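Local coordinates for UBP3-associated protein BRE5 (Saccharomyces cerevisiae, PDB 2QIY), which works with the deubiquitinating enzyme UBP3 to cleave ubiquitin, with consequences for the ubiquitination of Sec23, and is represented here by its NTF2-like domain, at residues Phe16-Leu19 with Gln20-Glu24; Arg77-Ala80 with Lys81-Leu85. One frame throughout, in Å; residues are numbered along the deposited sequence.

Interaction 1: residues Phe16-Leu19 with Gln20-Glu24; sequences FAFL and QNYYE
F18 and Y22, one helical turn apart, run side by side and point the same way from helix 11-28. The CB of Y22 lies 3.3 Å from F18 O, which also accepts the bond from Y22 N; the same CB sits over one face of the F18 ring, displaced toward the rim. With CG anti to the backbone N (chi1 174°), the Y22 ring then runs on beside that of F18, and its CD1 comes to 4.0 Å from F18 CZ. The two rings are inclined at 34° with centroids 5.8 Å apart, an oblique pairing. On the other side of the ring, CD2 of Y22 lies above the centre of the Y23 ring. At the tip, OH is hydrogen-bonded to D142 on strand 137-147, which satisfies the one polar atom of this buried side chain. F126 meets both F18 and Y22 edge-to-face.

The neighbouring helical step is made by L19 and Y23: L19 CG approaches Y23 CE2 to 4.3 Å, while Y23 CD2 rests 3.1 Å from L19 O. On the flank of the helix, F16 and Q20 also extend alongside one another. The Q20 amide stands almost perpendicular to the F16 ring, with OE1 3.2 Å from CE2, and apolar side chains of a chain of another protein in the assembly pack on both residues. Four successive i to i+4 backbone bonds, from Q20 N to F16 O through Y23 N to L19 O, keep these pairs in step. F18, L19, Y22 and Y23 all reach strand 120-130; these four residues form part of the sheet-facing side of helix 11-28, the long N-terminal helix packed against the curved beta sheet, as in the NTF2 fold.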
ATOM      1  N   PHE A  16     -11.443  -3.753  10.146  1.00 28.79           N
ATOM      2  CA  PHE A  16     -11.011  -5.084  10.525  1.00 29.66           C
ATOM      3  C   PHE A  16     -12.005  -6.131  10.021  1.00 28.83           C
ATOM      4  O   PHE A  16     -11.589  -7.144   9.430  1.00 29.11           O
ATOM      5  CB  PHE A  16     -10.799  -5.183  12.033  1.00 30.87           C
ATOM      6  CG  PHE A  16     -10.196  -6.483  12.466  1.00 34.10           C
ATOM      7  CD1 PHE A  16      -8.815  -6.636  12.527  1.00 36.63           C
ATOM      8  CD2 PHE A  16     -11.015  -7.561  12.823  1.00 37.86           C
ATOM      9  CE1 PHE A  16      -8.247  -7.846  12.938  1.00 38.26           C
ATOM     10  CE2 PHE A  16     -10.463  -8.776  13.237  1.00 39.27           C
ATOM     11  CZ  PHE A  16      -9.074  -8.921  13.294  1.00 37.80           C
ATOM     12  N   ALA A  17     -13.300  -5.860  10.206  1.00 28.22           N
ATOM     13  CA  ALA A  17     -14.368  -6.736   9.705  1.00 26.70           C
ATOM     14  C   ALA A  17     -14.338  -6.831   8.188  1.00 26.11           C
ATOM     15  O   ALA A  17     -14.478  -7.927   7.631  1.00 25.41           O
ATOM     16  CB  ALA A  17     -15.746  -6.267  10.187  1.00 27.19           C
ATOM     17  N   PHE A  18     -14.151  -5.694   7.524  1.00 24.79           N
ATOM     18  CA  PHE A  18     -14.077  -5.698   6.071  1.00 24.20           C
ATOM     19  C   PHE A  18     -13.005  -6.652   5.558  1.00 24.34           C
ATOM     20  O   PHE A  18     -13.252  -7.460   4.653  1.00 23.75           O
ATOM     21  CB  PHE A  18     -13.802  -4.312   5.476  1.00 23.93           C
ATOM     22  CG  PHE A  18     -13.482  -4.393   4.028  1.00 23.57           C
ATOM     23  CD1 PHE A  18     -12.161  -4.391   3.597  1.00 23.71           C
ATOM     24  CD2 PHE A  18     -14.500  -4.612   3.099  1.00 25.01           C
ATOM     25  CE1 PHE A  18     -11.854  -4.554   2.245  1.00 21.64           C
ATOM     26  CE2 PHE A  18     -14.210  -4.784   1.738  1.00 23.44           C
ATOM     27  CZ  PHE A  18     -12.875  -4.750   1.311  1.00 23.03           C
ATOM     28  N   LEU A  19     -11.802  -6.535   6.107  1.00 24.41           N
ATOM     29  CA  LEU A  19     -10.675  -7.314   5.599  1.00 25.13           C
ATOM     30  C   LEU A  19     -10.899  -8.783   5.891  1.00 25.26           C
ATOM     31  O   LEU A  19     -10.684  -9.637   5.029  1.00 25.39           O
ATOM     32  CB  LEU A  19      -9.386  -6.858   6.265  1.00 24.32           C
ATOM     33  CG  LEU A  19      -8.355  -5.904   5.650  1.00 28.23           C
ATOM     34  CD1 LEU A  19      -8.615  -5.373   4.231  1.00 23.38           C
ATOM     35  CD2 LEU A  19      -7.867  -4.873   6.631  1.00 25.16           C
ATOM     36  N   GLN A  20     -11.337  -9.087   7.112  1.00 25.94           N
ATOM     37  CA  GLN A  20     -11.555 -10.491   7.467  1.00 27.77           C
ATOM     38  C   GLN A  20     -12.615 -11.109   6.557  1.00 27.52           C
ATOM     39  O   GLN A  20     -12.400 -12.187   6.004  1.00 27.89           O
ATOM     40  CB  GLN A  20     -11.869 -10.668   8.960  1.00 27.64           C
ATOM     41  CG  GLN A  20     -11.463 -12.067   9.436  1.00 30.92           C
ATOM     42  CD  GLN A  20     -11.470 -12.243  10.952  1.00 30.50           C
ATOM     43  OE1 GLN A  20     -11.650 -11.293  11.714  1.00 33.26           O
ATOM     44  NE2 GLN A  20     -11.268 -13.484  11.392  1.00 35.52           N
ATOM     45  N   ASN A  21     -13.718 -10.391   6.348  1.00 27.63           N
ATOM     46  CA  ASN A  21     -14.795 -10.849   5.457  1.00 28.14           C
ATOM     47  C   ASN A  21     -14.385 -11.026   3.988  1.00 27.60           C
ATOM     48  O   ASN A  21     -14.762 -12.018   3.350  1.00 27.58           O
ATOM     49  CB  ASN A  21     -16.023  -9.945   5.574  1.00 28.73           C
ATOM     50  CG  ASN A  21     -16.713 -10.070   6.931  1.00 30.23           C
ATOM     51  OD1 ASN A  21     -16.619 -11.105   7.598  1.00 33.12           O
ATOM     52  ND2 ASN A  21     -17.403  -9.014   7.347  1.00 30.48           N
ATOM     53  N   TYR A  22     -13.590 -10.084   3.481  1.00 26.25           N
ATOM     54  CA  TYR A  22     -13.062 -10.120   2.112  1.00 25.89           C
ATOM     55  C   TYR A  22     -12.208 -11.367   1.847  1.00 25.52           C
ATOM     56  O   TYR A  22     -12.423 -12.077   0.865  1.00 25.28           O
ATOM     57  CB  TYR A  22     -12.216  -8.868   1.890  1.00 25.56           C
ATOM     58  CG  TYR A  22     -11.482  -8.793   0.578  1.00 25.23           C
ATOM     59  CD1 TYR A  22     -12.082  -8.227  -0.536  1.00 27.12           C
ATOM     60  CD2 TYR A  22     -10.164  -9.240   0.464  1.00 23.95           C
ATOM     61  CE1 TYR A  22     -11.389  -8.125  -1.744  1.00 26.79           C
ATOM     62  CE2 TYR A  22      -9.449  -9.141  -0.746  1.00 24.57           C
ATOM     63  CZ  TYR A  22     -10.075  -8.587  -1.849  1.00 25.46           C
ATOM     64  OH  TYR A  22      -9.391  -8.490  -3.036  1.00 25.48           O
ATOM     65  N   TYR A  23     -11.237 -11.636   2.716  1.00 25.14           N
ATOM     66  CA  TYR A  23     -10.360 -12.782   2.460  1.00 25.65           C
ATOM     67  C   TYR A  23     -11.049 -14.105   2.685  1.00 26.15           C
ATOM     68  O   TYR A  23     -10.769 -15.087   1.990  1.00 26.08           O
ATOM     69  CB  TYR A  23      -9.059 -12.696   3.246  1.00 25.40           C
ATOM     70  CG  TYR A  23      -8.184 -11.531   2.841  1.00 25.78           C
ATOM     71  CD1 TYR A  23      -7.563 -11.481   1.583  1.00 24.32           C
ATOM     72  CD2 TYR A  23      -7.957 -10.477   3.730  1.00 24.39           C
ATOM     73  CE1 TYR A  23      -6.747 -10.381   1.216  1.00 25.47           C
ATOM     74  CE2 TYR A  23      -7.143  -9.402   3.388  1.00 25.07           C
ATOM     75  CZ  TYR A  23      -6.547  -9.355   2.136  1.00 25.15           C
ATOM     76  OH  TYR A  23      -5.745  -8.290   1.808  1.00 26.99           O
ATOM     77  N   GLU A  24     -11.991 -14.135   3.616  1.00 26.36           N
ATOM     78  CA  GLU A  24     -12.664 -15.382   3.884  1.00 28.16           C
ATOM     79  C   GLU A  24     -13.667 -15.707   2.782  1.00 27.97           C
ATOM     80  O   GLU A  24     -13.898 -16.880   2.500  1.00 28.33           O
ATOM     81  CB  GLU A  24     -13.260 -15.391   5.283  1.00 27.62           C
ATOM     82  CG  GLU A  24     -12.171 -15.489   6.376  1.00 28.38           C
ATOM     83  CD  GLU A  24     -12.732 -15.415   7.792  1.00 30.54           C
ATOM     84  OE1 GLU A  24     -13.913 -15.025   7.953  1.00 32.64           O
ATOM     85  OE2 GLU A  24     -11.999 -15.778   8.747  1.00 32.62           O
TER

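Interaction 2: residues Arg77-Ala80 with Lys81-Leu85; sequences RNDA and KVRSL
D79 carries its CG anti to the backbone N (chi1 -164°), and R83, with its chain extended from CG to NE, reaches back one helical turn to meet the carboxylate. D79 OD1 accepts from R83 NE at 2.7 Å through its syn lone pair, in a salt bridge bent to 147° at the hydrogen. The oxygen lies almost in the guanidinium plane, at its edge, and the carboxylate is turned 31° against that plane. R83 CD also passes 3.2 Å from D79 OD1. A water closes the second side of the pair: it donates to D79 OD2 at 2.6 Å and accepts from R83 NH2, so both carboxylate oxygens are engaged. An alanine in place of D79 would probably leave R83 NE without its charged mate and the bridging water without its acceptor, setting the guanidinium free to turn.

Alongside the salt bridge, the backbone makes a short helical turn, in which V82 N bonds to N78 O and R83 N to D79 O. N78 occupies the N-cap position, but its side chain is directed elsewhere, to Q49 and to the backbone of F74; its CB packs against V82 CG2 at 3.9 Å. From V82 the chain makes a type I turn to L85. K81 O accepts two bonds, from S84 N and from S84 OG, the latter at 2.7 Å, tying S84 back to the backbone of the helical turn just before the type I turn.

R83 comes four residues after D79, making this a short i to i+4 ion pair at a partly exposed site. The direct NE to OD1 bond and the water shared by OD2 and NH2 would probably fix the rotation of both groups, and D79, as first helical residue, may gain modestly from the nearby helix start.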
ATOM      1  N   ARG A  77     -13.229 -17.425 -13.111  1.00 22.83           N
ATOM      2  CA  ARG A  77     -12.295 -18.215 -13.937  1.00 23.42           C
ATOM      3  C   ARG A  77     -11.195 -18.844 -13.090  1.00 23.63           C
ATOM      4  O   ARG A  77     -10.650 -19.901 -13.436  1.00 24.92           O
ATOM      5  CB  ARG A  77     -11.659 -17.355 -15.027  1.00 24.34           C
ATOM      6  N   ASN A  78     -10.876 -18.176 -11.985  1.00 23.22           N
ATOM      7  CA  ASN A  78      -9.788 -18.581 -11.108  1.00 23.09           C
ATOM      8  C   ASN A  78     -10.282 -19.169  -9.804  1.00 23.37           C
ATOM      9  O   ASN A  78      -9.545 -19.199  -8.806  1.00 23.24           O
ATOM     10  CB  ASN A  78      -8.902 -17.367 -10.832  1.00 22.38           C
ATOM     11  CG  ASN A  78      -8.129 -16.970 -12.050  1.00 23.77           C
ATOM     12  OD1 ASN A  78      -7.358 -17.776 -12.569  1.00 25.11           O
ATOM     13  ND2 ASN A  78      -8.354 -15.753 -12.551  1.00 22.06           N
ATOM     14  N   ASP A  79     -11.511 -19.682  -9.834  1.00 23.24           N
ATOM     15  CA  ASP A  79     -12.191 -20.162  -8.629  1.00 23.57           C
ATOM     16  C   ASP A  79     -11.307 -21.085  -7.762  1.00 23.50           C
ATOM     17  O   ASP A  79     -11.141 -20.852  -6.564  1.00 22.64           O
ATOM     18  CB  ASP A  79     -13.502 -20.872  -9.013  1.00 23.90           C
ATOM     19  CG  ASP A  79     -14.443 -21.048  -7.834  1.00 24.75           C
ATOM     20  OD1 ASP A  79     -14.169 -21.943  -7.021  1.00 27.27           O
ATOM     21  OD2 ASP A  79     -15.467 -20.314  -7.744  1.00 26.55           O
ATOM     22  N   ALA A  80     -10.759 -22.145  -8.362  1.00 24.35           N
ATOM     23  CA  ALA A  80      -9.995 -23.128  -7.598  1.00 25.06           C
ATOM     24  C   ALA A  80      -8.789 -22.501  -6.899  1.00 25.35           C
ATOM     25  O   ALA A  80      -8.521 -22.754  -5.705  1.00 26.16           O
ATOM     26  CB  ALA A  80      -9.561 -24.280  -8.509  1.00 25.31           C
ATOM     27  N   LYS A  81      -8.061 -21.673  -7.641  1.00 24.93           N
ATOM     28  CA  LYS A  81      -6.883 -20.978  -7.110  1.00 25.08           C
ATOM     29  C   LYS A  81      -7.251 -19.995  -6.003  1.00 23.74           C
ATOM     30  O   LYS A  81      -6.631 -19.967  -4.958  1.00 23.98           O
ATOM     31  CB  LYS A  81      -6.168 -20.230  -8.232  1.00 26.18           C
ATOM     32  CG  LYS A  81      -4.912 -20.897  -8.724  1.00 32.77           C
ATOM     33  CD  LYS A  81      -3.784 -20.657  -7.721  1.00 37.78           C
ATOM     34  CE  LYS A  81      -2.796 -21.821  -7.705  1.00 40.97           C
ATOM     35  NZ  LYS A  81      -1.831 -21.731  -6.565  1.00 41.90           N
ATOM     36  N   VAL A  82      -8.294 -19.206  -6.242  1.00 22.28           N
ATOM     37  CA  VAL A  82      -8.730 -18.180  -5.310  1.00 22.11           C
ATOM     38  C   VAL A  82      -9.149 -18.853  -3.984  1.00 22.20           C
ATOM     39  O   VAL A  82      -8.821 -18.366  -2.895  1.00 22.41           O
ATOM     40  CB  VAL A  82      -9.877 -17.304  -5.934  1.00 22.43           C
ATOM     41  CG1 VAL A  82     -10.533 -16.447  -4.864  1.00 23.10           C
ATOM     42  CG2 VAL A  82      -9.330 -16.433  -7.099  1.00 22.31           C
ATOM     43  N   ARG A  83      -9.809 -20.011  -4.074  1.00 21.97           N
ATOM     44  CA  ARG A  83     -10.263 -20.732  -2.886  1.00 21.77           C
ATOM     45  C   ARG A  83      -9.097 -21.162  -1.993  1.00 21.67           C
ATOM     46  O   ARG A  83      -9.280 -21.497  -0.814  1.00 23.06           O
ATOM     47  CB  ARG A  83     -11.053 -21.974  -3.310  1.00 21.21           C
ATOM     48  CG  ARG A  83     -12.492 -21.670  -3.706  1.00 22.24           C
ATOM     49  CD  ARG A  83     -13.251 -22.954  -4.081  1.00 22.01           C
ATOM     50  NE  ARG A  83     -14.645 -22.655  -4.439  1.00 24.00           N
ATOM     51  CZ  ARG A  83     -15.668 -22.801  -3.606  1.00 27.38           C
ATOM     52  NH1 ARG A  83     -15.458 -23.283  -2.388  1.00 27.65           N
ATOM     53  NH2 ARG A  83     -16.911 -22.506  -3.997  1.00 28.14           N
ATOM     54  N   SER A  84      -7.905 -21.203  -2.570  1.00 21.16           N
ATOM     55  CA  SER A  84      -6.745 -21.738  -1.856  1.00 22.04           C
ATOM     56  C   SER A  84      -5.873 -20.618  -1.275  1.00 21.99           C
ATOM     57  O   SER A  84      -4.818 -20.892  -0.713  1.00 22.58           O
ATOM     58  CB  SER A  84      -5.935 -22.667  -2.763  1.00 22.15           C
ATOM     59  OG  SER A  84      -5.198 -21.948  -3.747  1.00 24.36           O
ATOM     60  N   LEU A  85      -6.349 -19.370  -1.374  1.00 21.76           N
ATOM     61  CA  LEU A  85      -5.577 -18.215  -0.902  1.00 20.69           C
ATOM     62  C   LEU A  85      -5.565 -18.177   0.620  1.00 21.19           C
ATOM     63  O   LEU A  85      -6.590 -18.398   1.264  1.00 20.71           O
ATOM     64  CB  LEU A  85      -6.146 -16.921  -1.484  1.00 21.21           C
ATOM     65  CG  LEU A  85      -5.451 -15.596  -1.129  1.00 22.20           C
ATOM     66  CD1 LEU A  85      -5.626 -14.548  -2.229  1.00 23.73           C
ATOM     67  CD2 LEU A  85      -5.968 -15.065   0.229  1.00 23.10           C
TER
HETATM   68  O   HOH W   1     -17.581 -21.228  -6.479  1.00 38.60           O

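Interactions 1 and 2 follow in series along the chain, the first in the middle of helix 11-28 and the second on the short helix 79-82 and the turn that leads into strand 85-97. Their centres are about 17 Å apart, yet they touch where Y23 CD1 packs on L85 CD2 at 4.2 Å. Helix 11-28 links them further, since M26 contacts both V82 and L85, while Y23 also reaches L87 on strand 85-97. This helix packs on the mixed sheet on one side, while F16, Q20, Y23 and E24 meet the chain of another protein. Interaction 2 sits where the chain leaves its helices for an outermost strand of that sheet, within the same NTF2 domain.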